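Local coordinates for tungsten-containing formylmethanofuran dehydrogenase 2 subunit C (Methanothermobacter wolfeii, PDB 5T5I), which forms the beta-helical subunit C of a tungsten-containing formylmethanofuran dehydrogenase complex, which probably interconverts carbon dioxide and formylmethanofuran, at residues I4-E10 with G49-S55; I128-D134 with V154-N160; I183-L189 with G202-T208. All coordinates share one frame; numbering follows the deposited sequence.

Contact 1: I4-E10 with G49-S55; sequences IILTPKE and GDFFEVS
Lys9 lays its extended side chain across the turn that leads into strand 52-56, and NZ donates to Gly49 O at 2.9 Å, arriving nearly along the C=O axis. On the way CD passes 3.7 Å from Asp50 O, and CE lies 3.6 Å from Glu53 OE2. The Glu53 chain is bent at its second torsion (chi2 -77°) and meets the lysine at about a right angle. NZ and OE2 remain too far apart for a salt bridge, although the opposite charges probably still attract. A long lysine suits this place because its methylenes can cover the turn while the ammonium binds a carbonyl. Phe51 O takes two bonds, one from Lys9 N at 3.0 Å and one from water 1, which also donates to Lys9 O and so closes the end of the pair.

Behind this end the strands run antiparallel, at 159°. Ile5 with Ser55 and Thr7 with Glu53 are hydrogen-bonded pairs, each joined by two backbone bonds. Leu6 with Val54 and Pro8 with Phe52 are non-hydrogen-bonded pairs, so proline, which has no N-H to give, costs no bond to residues 49-55. Pro8 CB packs 3.8 Å from Phe52 CE2, and the ring also meets Leu6 CB obliquely. Beside it Leu6 CD2 touches Val54 CG2 at 3.9 Å, the two side chains pointing the same way. The opposite face carries Ile5, Thr7, Glu53 and Ser55, a more polar and more exposed set.

The apolar face is roofed by two short helices: Phe26 of helix 23-26 covers Ile4 and Leu6, while Ile31 and Ile34 of helix 31-35 meet Val54. Strand 52-56 is outermost within this chain; strand 3-8 has it on one edge and parallel strand 66-69 on the other.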
loop_
_atom_site.group_PDB
_atom_site.type_symbol
_atom_site.label_atom_id
_atom_site.label_comp_id
_atom_site.label_asym_id
_atom_site.label_seq_id
_atom_site.Cartn_x
_atom_site.Cartn_y
_atom_site.Cartn_z
ATOM N N ILE C 4 -54.010 37.957 -6.011
ATOM C CA ILE C 4 -54.095 38.411 -4.617
ATOM C C ILE C 4 -52.632 38.554 -4.168
ATOM O O ILE C 4 -51.875 37.584 -4.242
ATOM C CB ILE C 4 -54.936 37.449 -3.729
ATOM C CG1 ILE C 4 -56.422 37.516 -4.150
ATOM C CG2 ILE C 4 -54.784 37.797 -2.235
ATOM C CD1 ILE C 4 -57.240 36.316 -3.784
ATOM N N ILE C 5 -52.230 39.770 -3.763
ATOM C CA ILE C 5 -50.846 40.081 -3.406
ATOM C C ILE C 5 -50.651 40.086 -1.901
ATOM O O ILE C 5 -51.331 40.841 -1.203
ATOM C CB ILE C 5 -50.393 41.451 -4.000
ATOM C CG1 ILE C 5 -50.863 41.666 -5.468
ATOM C CG2 ILE C 5 -48.867 41.625 -3.877
ATOM C CD1 ILE C 5 -50.400 40.652 -6.458
ATOM N N LEU C 6 -49.684 39.290 -1.408
ATOM C CA LEU C 6 -49.300 39.257 -0.004
ATOM C C LEU C 6 -47.910 39.876 0.081
ATOM O O LEU C 6 -46.969 39.323 -0.483
ATOM C CB LEU C 6 -49.254 37.830 0.565
ATOM C CG LEU C 6 -50.527 36.984 0.543
ATOM C CD1 LEU C 6 -50.305 35.690 1.342
ATOM C CD2 LEU C 6 -51.694 37.726 1.118
ATOM N N THR C 7 -47.772 41.023 0.750
ATOM C CA THR C 7 -46.468 41.683 0.873
ATOM C C THR C 7 -46.028 41.465 2.298
ATOM O O THR C 7 -46.674 41.979 3.212
ATOM C CB THR C 7 -46.549 43.152 0.495
ATOM O OG1 THR C 7 -47.170 43.255 -0.783
ATOM C CG2 THR C 7 -45.182 43.813 0.449
ATOM N N PRO C 8 -44.982 40.661 2.531
ATOM C CA PRO C 8 -44.599 40.379 3.916
ATOM C C PRO C 8 -44.056 41.577 4.674
ATOM O O PRO C 8 -43.294 42.368 4.137
ATOM C CB PRO C 8 -43.532 39.282 3.797
ATOM C CG PRO C 8 -43.096 39.284 2.416
ATOM C CD PRO C 8 -44.125 39.945 1.567
ATOM N N LYS C 9 -44.426 41.662 5.954
ATOM C CA LYS C 9 -43.855 42.616 6.891
ATOM C C LYS C 9 -42.583 41.882 7.392
ATOM O O LYS C 9 -42.253 40.824 6.849
ATOM C CB LYS C 9 -44.850 42.909 8.027
ATOM C CG LYS C 9 -46.114 43.597 7.518
ATOM C CD LYS C 9 -47.162 43.744 8.592
ATOM C CE LYS C 9 -48.395 44.441 8.070
ATOM N NZ LYS C 9 -49.487 44.450 9.077
ATOM N N GLU C 10 -41.871 42.402 8.394
ATOM C CA GLU C 10 -40.666 41.713 8.866
ATOM C C GLU C 10 -41.000 40.294 9.366
ATOM O O GLU C 10 -41.900 40.121 10.191
ATOM C CB GLU C 10 -39.961 42.508 9.977
ATOM C CG GLU C 10 -38.639 41.890 10.405
ATOM C CD GLU C 10 -37.736 42.800 11.214
ATOM O OE1 GLU C 10 -36.508 42.787 10.968
ATOM O OE2 GLU C 10 -38.249 43.503 12.114
ATOM N N GLY C 49 -53.021 39.090 8.442
ATOM C CA GLY C 49 -52.812 40.536 8.375
ATOM C C GLY C 49 -51.776 41.090 9.341
ATOM O O GLY C 49 -51.246 42.179 9.108
ATOM N N ASP C 50 -51.483 40.367 10.440
ATOM C CA ASP C 50 -50.453 40.776 11.408
ATOM C C ASP C 50 -49.045 40.684 10.804
ATOM O O ASP C 50 -48.148 41.365 11.289
ATOM C CB ASP C 50 -50.494 39.907 12.690
ATOM C CG ASP C 50 -51.739 40.056 13.553
ATOM O OD1 ASP C 50 -52.365 41.138 13.511
ATOM O OD2 ASP C 50 -52.046 39.112 14.326
ATOM N N PHE C 51 -48.833 39.820 9.786
ATOM C CA PHE C 51 -47.512 39.605 9.179
ATOM C C PHE C 51 -47.451 39.841 7.666
ATOM O O PHE C 51 -46.367 39.725 7.087
ATOM C CB PHE C 51 -47.026 38.192 9.542
ATOM C CG PHE C 51 -46.586 38.108 10.981
ATOM C CD1 PHE C 51 -45.305 38.488 11.354
ATOM C CD2 PHE C 51 -47.470 37.706 11.974
ATOM C CE1 PHE C 51 -44.900 38.420 12.691
ATOM C CE2 PHE C 51 -47.062 37.639 13.308
ATOM C CZ PHE C 51 -45.776 37.981 13.654
ATOM N N PHE C 52 -48.579 40.220 7.025
ATOM C CA PHE C 52 -48.622 40.500 5.591
ATOM C C PHE C 52 -49.577 41.629 5.278
ATOM O O PHE C 52 -50.669 41.668 5.847
ATOM C CB PHE C 52 -49.118 39.276 4.793
ATOM C CG PHE C 52 -48.214 38.071 4.863
ATOM C CD1 PHE C 52 -48.345 37.142 5.883
ATOM C CD2 PHE C 52 -47.229 37.873 3.913
ATOM C CE1 PHE C 52 -47.492 36.042 5.960
ATOM C CE2 PHE C 52 -46.373 36.784 3.993
ATOM C CZ PHE C 52 -46.496 35.882 5.024
ATOM N N GLU C 53 -49.213 42.493 4.311
ATOM C CA GLU C 53 -50.136 43.488 3.769
ATOM C C GLU C 53 -50.900 42.675 2.711
ATOM O O GLU C 53 -50.296 41.778 2.113
ATOM C CB GLU C 53 -49.409 44.660 3.087
ATOM C CG GLU C 53 -48.436 45.432 3.967
ATOM C CD GLU C 53 -49.046 46.404 4.959
ATOM O OE1 GLU C 53 -50.293 46.470 5.059
ATOM O OE2 GLU C 53 -48.264 47.105 5.641
ATOM N N VAL C 54 -52.202 42.919 2.520
ATOM C CA VAL C 54 -53.019 42.174 1.550
ATOM C C VAL C 54 -53.723 43.151 0.596
ATOM O O VAL C 54 -54.299 44.134 1.055
ATOM C CB VAL C 54 -54.057 41.244 2.244
ATOM C CG1 VAL C 54 -54.752 40.335 1.225
ATOM C CG2 VAL C 54 -53.409 40.401 3.350
ATOM N N SER C 55 -53.695 42.852 -0.722
ATOM C CA SER C 55 -54.374 43.626 -1.764
ATOM C C SER C 55 -54.708 42.719 -2.965
ATOM O O SER C 55 -54.264 41.567 -3.015
ATOM C CB SER C 55 -53.509 44.800 -2.222
ATOM O OG SER C 55 -52.312 44.364 -2.840
HETATM O O HOH W 1 -43.818 38.600 7.535
#

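Contact 2: I128-D134 with V154-N160; sequences ILGDAGD and VHGNADN
Asp134 reaches over to Asn160 and grips its backbone from the side chain. Its CB lies 3.6 Å from Asn160 O, and CG comes next to Asp159 CB. OD1 then accepts Asn160 N at 2.9 Å, on the anti side of the carboxylate and 17° out of its plane. At the other branch OD2 receives water 3 and is also hydrogen-bonded to Ser94 of the neighbouring FwdD subunit. Water 3 donates to Asp159 OD2 as well, bridging two carboxylates whose like charges it should help to screen. Placing CG beside the backbone N (chi1 -57°) lets the short aspartate span the gap between coils.

Three residues earlier Asp131 repeats the device: OD1 takes Asn157 N at 2.9 Å, again from the anti side but more tilted. At both places a side-chain oxygen, and not a main-chain carbonyl, accepts the N-H of the next coil. Backbone bonds fill the intervals, with Ala132 N giving to Asn157 O at 2.8 Å and Asp159 N to Gly133 O. Glycine suits position 156, since Asp131 OD1 and Gly130 O stand so close that a CB would clash with them. Gly156 N itself donates to Gly130 O. At the start of the turn Leu129 CD2 sits over one face of the His155 ring, 4.0 Å from its centroid, in a CH-pi contact, while NE2 of that ring bonds to Glu127. Inside, small Ala132 CB fits against Val154 CG2 at 3.9 Å.

The two segments belong to successive coils of a beta-helix, leaving parallel strands 125-128 and 151-154 at the bridge of Ile128 with Val154. The preceding coil binds Asp131 through Asn112 and Ala113; on the following side, Ile173 of strand 170-173 packs on Val154 and Ala158.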
loop_
_atom_site.group_PDB
_atom_site.type_symbol
_atom_site.label_atom_id
_atom_site.label_comp_id
_atom_site.label_asym_id
_atom_site.label_seq_id
_atom_site.Cartn_x
_atom_site.Cartn_y
_atom_site.Cartn_z
ATOM N N ILE C 128 -38.805 25.086 -7.949
ATOM C CA ILE C 128 -37.934 25.846 -7.039
ATOM C C ILE C 128 -36.757 26.330 -7.875
ATOM O O ILE C 128 -36.012 25.501 -8.394
ATOM C CB ILE C 128 -37.509 24.969 -5.831
ATOM C CG1 ILE C 128 -38.753 24.581 -4.980
ATOM C CG2 ILE C 128 -36.470 25.680 -4.947
ATOM C CD1 ILE C 128 -38.607 23.312 -4.178
ATOM N N LEU C 129 -36.618 27.651 -8.054
ATOM C CA LEU C 129 -35.542 28.202 -8.893
ATOM C C LEU C 129 -34.172 28.220 -8.184
ATOM O O LEU C 129 -33.143 28.226 -8.869
ATOM C CB LEU C 129 -35.897 29.584 -9.469
ATOM C CG LEU C 129 -37.258 29.720 -10.175
ATOM C CD1 LEU C 129 -37.424 31.107 -10.773
ATOM C CD2 LEU C 129 -37.430 28.681 -11.278
ATOM N N GLY C 130 -34.171 28.193 -6.851
ATOM C CA GLY C 130 -32.955 28.110 -6.048
ATOM C C GLY C 130 -32.653 26.678 -5.641
ATOM O O GLY C 130 -32.929 25.732 -6.396
ATOM N N ASP C 131 -32.096 26.510 -4.436
ATOM C CA ASP C 131 -31.758 25.203 -3.867
ATOM C C ASP C 131 -32.911 24.670 -2.990
ATOM O O ASP C 131 -33.745 25.449 -2.531
ATOM C CB ASP C 131 -30.499 25.309 -2.973
ATOM C CG ASP C 131 -29.254 25.814 -3.664
ATOM O OD1 ASP C 131 -29.057 25.481 -4.860
ATOM O OD2 ASP C 131 -28.445 26.486 -2.999
ATOM N N ALA C 132 -32.924 23.358 -2.714
ATOM C CA ALA C 132 -33.905 22.733 -1.812
ATOM C C ALA C 132 -33.137 21.992 -0.709
ATOM O O ALA C 132 -31.938 21.756 -0.847
ATOM C CB ALA C 132 -34.828 21.777 -2.566
ATOM N N GLY C 133 -33.812 21.678 0.384
ATOM C CA GLY C 133 -33.203 20.969 1.511
ATOM C C GLY C 133 -33.241 19.460 1.367
ATOM O O GLY C 133 -33.150 18.918 0.258
ATOM N N ASP C 134 -33.366 18.768 2.503
ATOM C CA ASP C 134 -33.472 17.314 2.533
ATOM C C ASP C 134 -34.930 16.934 2.268
ATOM O O ASP C 134 -35.821 17.784 2.381
ATOM C CB ASP C 134 -33.056 16.772 3.921
ATOM C CG ASP C 134 -31.651 17.171 4.353
ATOM O OD1 ASP C 134 -30.680 16.650 3.766
ATOM O OD2 ASP C 134 -31.524 18.005 5.285
ATOM N N VAL C 154 -36.268 21.259 -9.158
ATOM C CA VAL C 154 -35.364 22.115 -8.368
ATOM C C VAL C 154 -34.254 22.535 -9.335
ATOM O O VAL C 154 -33.536 21.663 -9.827
ATOM C CB VAL C 154 -34.797 21.362 -7.134
ATOM C CG1 VAL C 154 -33.784 22.222 -6.368
ATOM C CG2 VAL C 154 -35.913 20.914 -6.203
ATOM N N HIS C 155 -34.108 23.842 -9.612
ATOM C CA HIS C 155 -33.099 24.337 -10.564
ATOM C C HIS C 155 -31.686 24.368 -9.977
ATOM O O HIS C 155 -30.726 24.256 -10.731
ATOM C CB HIS C 155 -33.489 25.696 -11.147
ATOM C CG HIS C 155 -34.672 25.626 -12.060
ATOM N ND1 HIS C 155 -34.583 26.012 -13.374
ATOM C CD2 HIS C 155 -35.922 25.155 -11.833
ATOM C CE1 HIS C 155 -35.783 25.826 -13.894
ATOM N NE2 HIS C 155 -36.611 25.282 -13.011
ATOM N N GLY C 156 -31.580 24.486 -8.653
ATOM C CA GLY C 156 -30.303 24.465 -7.950
ATOM C C GLY C 156 -29.986 23.068 -7.445
ATOM O O GLY C 156 -30.356 22.071 -8.073
ATOM N N ASN C 157 -29.349 22.993 -6.281
ATOM C CA ASN C 157 -28.983 21.736 -5.612
ATOM C C ASN C 157 -30.011 21.315 -4.578
ATOM O O ASN C 157 -30.818 22.130 -4.131
ATOM C CB ASN C 157 -27.632 21.901 -4.898
ATOM C CG ASN C 157 -26.526 22.349 -5.821
ATOM O OD1 ASN C 157 -26.400 21.866 -6.954
ATOM N ND2 ASN C 157 -25.720 23.299 -5.390
ATOM N N ALA C 158 -29.965 20.032 -4.174
ATOM C CA ALA C 158 -30.784 19.486 -3.082
ATOM C C ALA C 158 -29.879 18.629 -2.193
ATOM O O ALA C 158 -28.729 18.370 -2.563
ATOM C CB ALA C 158 -31.975 18.697 -3.601
ATOM N N ASP C 159 -30.345 18.251 -1.015
ATOM C CA ASP C 159 -29.491 17.545 -0.042
ATOM C C ASP C 159 -29.738 16.026 0.028
ATOM O O ASP C 159 -29.459 15.346 -0.962
ATOM C CB ASP C 159 -29.610 18.238 1.321
ATOM C CG ASP C 159 -29.186 19.702 1.310
ATOM O OD1 ASP C 159 -28.286 20.057 0.512
ATOM O OD2 ASP C 159 -29.737 20.488 2.112
ATOM N N ASN C 160 -30.161 15.468 1.187
ATOM C CA ASN C 160 -30.309 14.025 1.352
ATOM C C ASN C 160 -31.708 13.509 1.173
ATOM O O ASN C 160 -32.681 14.211 1.437
ATOM C CB ASN C 160 -29.860 13.594 2.754
ATOM C CG ASN C 160 -28.387 13.706 3.040
ATOM O OD1 ASN C 160 -27.581 14.087 2.199
ATOM N ND2 ASN C 160 -27.995 13.272 4.217
HETATM O O HOH W 2 -29.125 22.245 -1.143
HETATM O O HOH W 3 -31.010 20.521 4.504
#

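Contact 3: I183-L189 with G202-T208; sequences IHMNNGL and GEMAGGT
His184 turns CG to the side of its backbone N (chi1 -73°), and Glu203 does likewise (chi1 -64°); starting from equivalent turns of successive beta-helix coils, the two side chains run side by side. Both residues also have positive phi, in the left-handed region, evidence that the second turn repeats the first. Glu203 CB lies over one face of the imidazole, 4.0 Å from the ring centroid, a CH-pi contact. Beyond it the flat carboxylate is turned 51° from the ring. The polar ends point into the interface with another protein chain: His184 NE2 bonds an acidic side chain there, and Glu203 OE1 bonds an aromatic side chain and OE2 a basic one. Water 4 joins His184 ND1 to Glu203 O, and Tyr165 of the preceding coil stacks on the histidine, whose side chain is about 7 Å from the bound calcium ion.

Met185 goes the other way, into the core, where SD meets Met204 CE at 3.9 Å; flexible thioethers fill such an interior well. Its backbone O accepts Ala205 N at 2.8 Å and, weakly, Gly206 N. Glycines suit the stretch that follows: Gly206 CA lies 3.2 Å from Asn186 O, on which a CB would clash, and the backbone angles of Gly207 would jam a CB against the carbonyl O of Gly206. Leu189, in strand 187-192, pairs in parallel with Thr208, the first residue of strand 208-211, and Thr208 N gives to Gly188 O at 3.0 Å. That same Gly188 O accepts a second bond from water 5, which is also hydrogen-bonded to Thr208 OG1 at 2.9 Å.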
loop_
_atom_site.group_PDB
_atom_site.type_symbol
_atom_site.label_atom_id
_atom_site.label_comp_id
_atom_site.label_asym_id
_atom_site.label_seq_id
_atom_site.Cartn_x
_atom_site.Cartn_y
_atom_site.Cartn_z
ATOM N N ILE C 183 -33.860 6.680 -1.760
ATOM C CA ILE C 183 -33.820 5.714 -0.644
ATOM C C ILE C 183 -35.215 5.058 -0.490
ATOM O O ILE C 183 -36.210 5.768 -0.435
ATOM C CB ILE C 183 -33.337 6.374 0.682
ATOM C CG1 ILE C 183 -33.126 5.324 1.817
ATOM C CG2 ILE C 183 -34.270 7.504 1.149
ATOM C CD1 ILE C 183 -31.743 4.744 1.874
ATOM N N HIS C 184 -35.284 3.718 -0.480
ATOM C CA HIS C 184 -36.563 2.966 -0.356
ATOM C C HIS C 184 -37.585 3.290 -1.452
ATOM O O HIS C 184 -38.764 3.061 -1.251
ATOM C CB HIS C 184 -37.223 3.167 1.026
ATOM C CG HIS C 184 -36.556 2.475 2.153
ATOM N ND1 HIS C 184 -36.634 1.106 2.304
ATOM C CD2 HIS C 184 -35.897 2.999 3.201
ATOM C CE1 HIS C 184 -35.976 0.841 3.422
ATOM N NE2 HIS C 184 -35.537 1.964 3.997
ATOM N N MET C 185 -37.151 3.747 -2.635
ATOM C CA MET C 185 -38.079 4.082 -3.715
ATOM C C MET C 185 -38.830 2.823 -4.186
ATOM O O MET C 185 -38.224 1.765 -4.306
ATOM C CB MET C 185 -37.265 4.707 -4.880
ATOM C CG MET C 185 -38.021 5.025 -6.087
ATOM S SD MET C 185 -36.857 5.729 -7.301
ATOM C CE MET C 185 -37.986 6.646 -8.255
ATOM N N ASN C 186 -40.151 2.951 -4.401
ATOM C CA ASN C 186 -41.019 1.884 -4.913
ATOM C C ASN C 186 -41.398 2.089 -6.370
ATOM O O ASN C 186 -41.524 1.114 -7.103
ATOM C CB ASN C 186 -42.315 1.795 -4.092
ATOM C CG ASN C 186 -42.140 1.129 -2.772
ATOM O OD1 ASN C 186 -42.519 1.668 -1.729
ATOM N ND2 ASN C 186 -41.725 -0.124 -2.813
ATOM N N ASN C 187 -41.699 3.332 -6.754
ATOM C CA ASN C 187 -42.123 3.705 -8.110
ATOM C C ASN C 187 -41.835 5.183 -8.321
ATOM O O ASN C 187 -41.644 5.925 -7.354
ATOM C CB ASN C 187 -43.648 3.465 -8.287
ATOM C CG ASN C 187 -44.036 2.186 -8.980
ATOM O OD1 ASN C 187 -44.289 2.165 -10.184
ATOM N ND2 ASN C 187 -44.261 1.125 -8.220
ATOM N N GLY C 188 -41.858 5.598 -9.579
ATOM C CA GLY C 188 -41.617 6.979 -9.972
ATOM C C GLY C 188 -40.323 7.136 -10.736
ATOM O O GLY C 188 -39.654 6.146 -11.072
ATOM N N LEU C 189 -39.987 8.383 -11.040
ATOM C CA LEU C 189 -38.787 8.728 -11.800
ATOM C C LEU C 189 -38.050 9.879 -11.116
ATOM O O LEU C 189 -38.659 10.895 -10.799
ATOM C CB LEU C 189 -39.167 9.095 -13.260
ATOM C CG LEU C 189 -38.079 9.714 -14.141
ATOM C CD1 LEU C 189 -36.900 8.766 -14.334
ATOM C CD2 LEU C 189 -38.657 10.132 -15.509
ATOM N N GLY C 202 -30.393 3.392 -2.740
ATOM C CA GLY C 202 -30.213 2.537 -1.573
ATOM C C GLY C 202 -31.542 1.958 -1.127
ATOM O O GLY C 202 -32.512 2.700 -0.990
ATOM N N GLU C 203 -31.621 0.628 -1.025
ATOM C CA GLU C 203 -32.827 -0.104 -0.621
ATOM C C GLU C 203 -34.060 0.138 -1.537
ATOM O O GLU C 203 -35.192 -0.080 -1.112
ATOM C CB GLU C 203 -33.144 0.184 0.857
ATOM C CG GLU C 203 -32.061 -0.333 1.787
ATOM C CD GLU C 203 -32.222 0.186 3.196
ATOM O OE1 GLU C 203 -31.741 1.305 3.478
ATOM O OE2 GLU C 203 -32.871 -0.514 4.009
ATOM N N MET C 204 -33.852 0.524 -2.809
ATOM C CA MET C 204 -34.985 0.719 -3.715
ATOM C C MET C 204 -35.565 -0.658 -4.116
ATOM O O MET C 204 -34.824 -1.644 -4.230
ATOM C CB MET C 204 -34.586 1.550 -4.968
ATOM C CG MET C 204 -33.788 0.771 -6.010
ATOM S SD MET C 204 -33.160 1.720 -7.435
ATOM C CE MET C 204 -34.607 2.606 -7.946
ATOM N N ALA C 205 -36.890 -0.708 -4.293
ATOM C CA ALA C 205 -37.622 -1.906 -4.740
ATOM C C ALA C 205 -38.149 -1.772 -6.191
ATOM O O ALA C 205 -38.454 -2.775 -6.829
ATOM C CB ALA C 205 -38.786 -2.158 -3.788
ATOM N N GLY C 206 -38.227 -0.548 -6.698
ATOM C CA GLY C 206 -38.741 -0.246 -8.031
ATOM C C GLY C 206 -38.547 1.217 -8.374
ATOM O O GLY C 206 -37.973 1.972 -7.582
ATOM N N GLY C 207 -39.017 1.605 -9.547
ATOM C CA GLY C 207 -38.842 2.957 -10.055
ATOM C C GLY C 207 -37.525 3.100 -10.792
ATOM O O GLY C 207 -36.748 2.135 -10.905
ATOM N N THR C 208 -37.257 4.310 -11.285
ATOM C CA THR C 208 -36.048 4.608 -12.057
ATOM C C THR C 208 -35.331 5.871 -11.549
ATOM O O THR C 208 -35.960 6.887 -11.303
ATOM C CB THR C 208 -36.387 4.778 -13.557
ATOM O OG1 THR C 208 -37.170 3.686 -14.005
ATOM C CG2 THR C 208 -35.150 4.886 -14.423
HETATM O O HOH W 4 -37.566 -0.654 0.125
HETATM O O HOH W 5 -39.868 4.739 -13.642
#

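How the contacts relate
From the N terminus, contact 1 comes first: residues 4-10 pair with 49-55, closing a loop of 38 residues that holds the two short helices and a small hairpin, and probably covering the first end of the beta-helix. The chain then winds coil upon coil. Contact 2 joins neighbouring coils near the middle, with 19 residues between its segments, and contact 3 joins a later pair, with only 12. The three loops follow in series; none encloses or crosses another. Centres of contacts 1 and 3 are about 41 Å apart, on opposite sides of the chain's centre, whereas contacts 2 and 3 approach to about 7 Å between nearest atoms without touching.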